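Local coordinates for flocculation protein FLO11 (Saccharomyces cerevisiae, PDB 4UYT), which mediates homotypic cell-cell adhesion between yeast cells through its N-terminal Flo11 domain during flocculation, and supports invasive growth and biofilm formation, at residues F123-G128 against S135-G140. Sequence-based numbering, arbitrary orientation.
Sequences FEYLQG and SSWQWG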
ATOM      1  N   PHE A 123      -4.504  -8.937   3.854  1.00  9.41           N
ATOM      2  CA  PHE A 123      -5.768  -8.827   4.562  1.00 10.45           C
ATOM      3  C   PHE A 123      -6.219 -10.226   4.987  1.00 11.64           C
ATOM      4  O   PHE A 123      -6.195 -11.170   4.188  1.00 13.04           O
ATOM      5  CB  PHE A 123      -6.852  -8.298   3.628  1.00 10.90           C
ATOM      6  CG  PHE A 123      -6.724  -6.841   3.232  1.00 10.11           C
ATOM      7  CD1 PHE A 123      -5.791  -6.438   2.289  1.00 10.26           C
ATOM      8  CD2 PHE A 123      -7.592  -5.891   3.744  1.00 10.77           C
ATOM      9  CE1 PHE A 123      -5.702  -5.107   1.915  1.00 10.25           C
ATOM     10  CE2 PHE A 123      -7.539  -4.567   3.339  1.00 10.76           C
ATOM     11  CZ  PHE A 123      -6.602  -4.179   2.414  1.00 11.10           C
ATOM     12  N   GLU A 124      -6.689 -10.333   6.218  1.00 11.80           N
ATOM     13  CA  GLU A 124      -7.378 -11.535   6.663  1.00 13.23           C
ATOM     14  C   GLU A 124      -8.663 -11.085   7.315  1.00 13.05           C
ATOM     15  O   GLU A 124      -8.658 -10.542   8.420  1.00 13.47           O
ATOM     16  CB  GLU A 124      -6.539 -12.344   7.667  1.00 16.54           C
ATOM     17  CG  GLU A 124      -5.275 -12.959   7.102  1.00 18.46           C
ATOM     18  CD  GLU A 124      -4.472 -13.753   8.131  1.00 26.41           C
ATOM     19  OE1 GLU A 124      -4.871 -13.849   9.313  1.00 33.75           O
ATOM     20  OE2 GLU A 124      -3.410 -14.281   7.747  1.00 38.01           O
ATOM     21  N   TYR A 125      -9.772 -11.377   6.641  1.00 13.27           N
ATOM     22  CA  TYR A 125     -11.093 -11.196   7.194  1.00 14.05           C
ATOM     23  C   TYR A 125     -11.672 -12.545   7.612  1.00 15.01           C
ATOM     24  O   TYR A 125     -11.313 -13.599   7.081  1.00 16.38           O
ATOM     25  CB  TYR A 125     -12.022 -10.590   6.149  1.00 13.85           C
ATOM     26  CG  TYR A 125     -11.704  -9.174   5.699  1.00 11.83           C
ATOM     27  CD1 TYR A 125     -12.193  -8.084   6.411  1.00 12.58           C
ATOM     28  CD2 TYR A 125     -11.036  -8.921   4.502  1.00 11.68           C
ATOM     29  CE1 TYR A 125     -11.980  -6.776   5.991  1.00 11.42           C
ATOM     30  CE2 TYR A 125     -10.836  -7.621   4.063  1.00 11.68           C
ATOM     31  CZ  TYR A 125     -11.311  -6.542   4.801  1.00 11.57           C
ATOM     32  OH  TYR A 125     -11.174  -5.231   4.385  1.00 11.08           O
ATOM     33  N   LEU A 126     -12.570 -12.503   8.581  1.00 16.87           N
ATOM     34  CA  LEU A 126     -13.349 -13.682   8.967  1.00 17.74           C
ATOM     35  C   LEU A 126     -12.504 -14.825   9.524  1.00 18.97           C
ATOM     36  O   LEU A 126     -12.925 -15.977   9.469  1.00 25.44           O
ATOM     37  CB  LEU A 126     -14.196 -14.221   7.792  1.00 19.48           C
ATOM     38  CG  LEU A 126     -15.318 -13.365   7.205  1.00 22.21           C
ATOM     39  CD1 LEU A 126     -16.201 -14.237   6.325  1.00 22.89           C
ATOM     40  CD2 LEU A 126     -16.162 -12.704   8.287  1.00 21.79           C
ATOM     41  N   GLN A 127     -11.336 -14.521  10.070  1.00 19.64           N
ATOM     42  CA  GLN A 127     -10.513 -15.511  10.745  1.00 22.56           C
ATOM     43  C   GLN A 127     -10.562 -15.221  12.224  1.00 23.07           C
ATOM     44  O   GLN A 127     -11.024 -14.155  12.646  1.00 20.36           O
ATOM     45  CB  GLN A 127      -9.074 -15.481  10.225  1.00 24.54           C
ATOM     46  CG  GLN A 127      -8.935 -15.902   8.764  1.00 26.00           C
ATOM     47  CD  GLN A 127      -9.416 -17.318   8.488  1.00 30.66           C
ATOM     48  OE1 GLN A 127      -9.959 -17.607   7.419  1.00 32.05           O
ATOM     49  NE2 GLN A 127      -9.228 -18.206   9.449  1.00 33.95           N
ATOM     50  N   GLY A 128     -10.119 -16.181  13.025  1.00 26.32           N
ATOM     51  CA  GLY A 128     -10.136 -16.007  14.462  1.00 25.78           C
ATOM     52  C   GLY A 128     -11.539 -15.666  14.925  1.00 25.21           C
ATOM     53  O   GLY A 128     -12.529 -16.230  14.430  1.00 30.35           O
ATOM     54  N   SER A 135     -21.900 -14.873   8.279  1.00 28.06           N
ATOM     55  CA  SER A 135     -23.219 -14.884   7.659  1.00 28.39           C
ATOM     56  C   SER A 135     -23.597 -13.576   6.974  1.00 27.51           C
ATOM     57  O   SER A 135     -24.457 -13.578   6.091  1.00 29.14           O
ATOM     58  CB  SER A 135     -24.292 -15.259   8.690  1.00 28.79           C
ATOM     59  OG  SER A 135     -24.507 -14.215   9.621  1.00 34.97           O
ATOM     60  N   SER A 136     -22.959 -12.470   7.365  1.00 25.06           N
ATOM     61  CA  SER A 136     -23.264 -11.168   6.778  1.00 22.86           C
ATOM     62  C   SER A 136     -22.162 -10.685   5.838  1.00 20.23           C
ATOM     63  O   SER A 136     -22.223  -9.579   5.307  1.00 21.02           O
ATOM     64  CB  SER A 136     -23.529 -10.134   7.868  1.00 23.55           C
ATOM     65  OG  SER A 136     -22.414  -9.985   8.714  1.00 23.10           O
ATOM     66  N   TRP A 137     -21.163 -11.524   5.609  1.00 19.65           N
ATOM     67  CA  TRP A 137     -20.084 -11.169   4.710  1.00 19.73           C
ATOM     68  C   TRP A 137     -20.601 -11.169   3.270  1.00 18.32           C
ATOM     69  O   TRP A 137     -21.240 -12.114   2.832  1.00 20.72           O
ATOM     70  CB  TRP A 137     -18.930 -12.150   4.873  1.00 18.24           C
ATOM     71  CG  TRP A 137     -17.847 -11.848   3.927  1.00 16.63           C
ATOM     72  CD1 TRP A 137     -17.708 -12.370   2.689  1.00 16.41           C
ATOM     73  CD2 TRP A 137     -16.765 -10.909   4.105  1.00 15.52           C
ATOM     74  NE1 TRP A 137     -16.618 -11.822   2.071  1.00 15.75           N
ATOM     75  CE2 TRP A 137     -16.017 -10.932   2.921  1.00 14.63           C
ATOM     76  CE3 TRP A 137     -16.361 -10.064   5.150  1.00 16.25           C
ATOM     77  CZ2 TRP A 137     -14.894 -10.141   2.736  1.00 15.53           C
ATOM     78  CZ3 TRP A 137     -15.246  -9.295   4.976  1.00 14.82           C
ATOM     79  CH2 TRP A 137     -14.529  -9.323   3.769  1.00 14.98           C
ATOM     80  N   GLN A 138     -20.309 -10.102   2.529  1.00 16.46           N
ATOM     81  CA  GLN A 138     -20.797 -10.012   1.167  1.00 17.98           C
ATOM     82  C   GLN A 138     -19.821  -9.353   0.206  1.00 15.55           C
ATOM     83  O   GLN A 138     -20.256  -8.755  -0.778  1.00 17.08           O
ATOM     84  CB  GLN A 138     -22.140  -9.294   1.155  1.00 21.01           C
ATOM     85  CG  GLN A 138     -22.126  -7.897   1.738  1.00 23.66           C
ATOM     86  CD  GLN A 138     -23.486  -7.235   1.689  1.00 31.09           C
ATOM     87  OE1 GLN A 138     -24.006  -6.776   2.704  1.00 39.64           O
ATOM     88  NE2 GLN A 138     -24.082  -7.200   0.509  1.00 34.36           N
ATOM     89  N   TRP A 139     -18.524  -9.493   0.459  1.00 15.07           N
ATOM     90  CA  TRP A 139     -17.559  -8.792  -0.357  1.00 14.53           C
ATOM     91  C   TRP A 139     -16.527  -9.713  -1.005  1.00 14.35           C
ATOM     92  O   TRP A 139     -15.465  -9.227  -1.389  1.00 15.56           O
ATOM     93  CB  TRP A 139     -16.899  -7.655   0.457  1.00 13.32           C
ATOM     94  CG  TRP A 139     -17.922  -6.744   1.051  1.00 13.53           C
ATOM     95  CD1 TRP A 139     -18.609  -5.749   0.419  1.00 14.99           C
ATOM     96  CD2 TRP A 139     -18.440  -6.810   2.376  1.00 14.55           C
ATOM     97  NE1 TRP A 139     -19.498  -5.162   1.284  1.00 15.97           N
ATOM     98  CE2 TRP A 139     -19.431  -5.808   2.490  1.00 14.97           C
ATOM     99  CE3 TRP A 139     -18.154  -7.613   3.482  1.00 14.80           C
ATOM    100  CZ2 TRP A 139     -20.127  -5.583   3.680  1.00 16.80           C
ATOM    101  CZ3 TRP A 139     -18.846  -7.392   4.657  1.00 16.46           C
ATOM    102  CH2 TRP A 139     -19.831  -6.395   4.743  1.00 17.46           C
ATOM    103  N   GLY A 140     -16.824 -11.001  -1.157  1.00 14.37           N
ATOM    104  CA  GLY A 140     -15.930 -11.905  -1.877  1.00 14.78           C
ATOM    105  C   GLY A 140     -14.780 -12.439  -1.055  1.00 15.08           C
ATOM    106  O   GLY A 140     -14.910 -12.655   0.149  1.00 15.55           O
TER
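Trp137 drives the outer rim of its indole against one face of the Tyr125 ring. Its CH2 atom lies 3.4 Å from Tyr125 CG, close to the root of that ring. The centroids of the tyrosine ring and the six-membered indole ring are 4.9 Å apart. Their planes meet obliquely, at 49°. In Trp137, CG is anti to the backbone N (chi1 177°), which extends the indole from its loop toward the end of strand 120-125.

Leu126 packs beside this pair. Its CD1 rests 3.7 Å from Trp137 CB, and its CG lies above one face of the indole, toward the rim. Trp139 CE3 meets the opposite face, also near the rim. Trp137 NE1 gives a 2.7 Å hydrogen bond to Gly140 O. The bond uses a carbonyl lone pair, is bent at 144°, and helps fix the rotation of the indole. The Tyr125 hydroxyl points elsewhere, to a hydrogen bond with Tyr32 OH. Trp139 also meets Tyr63 edge-to-face.

Here the loop between strands 120-125 and 143-147 packs back on the end of strand 120-125 and the residue after it. The buried Tyr125 is covered by the partly exposed Trp137, with the partly exposed Trp139 on the outer side. This layering is consistent with the surface aromatic bands of the fibronectin type III-like Flo11 adhesin domain.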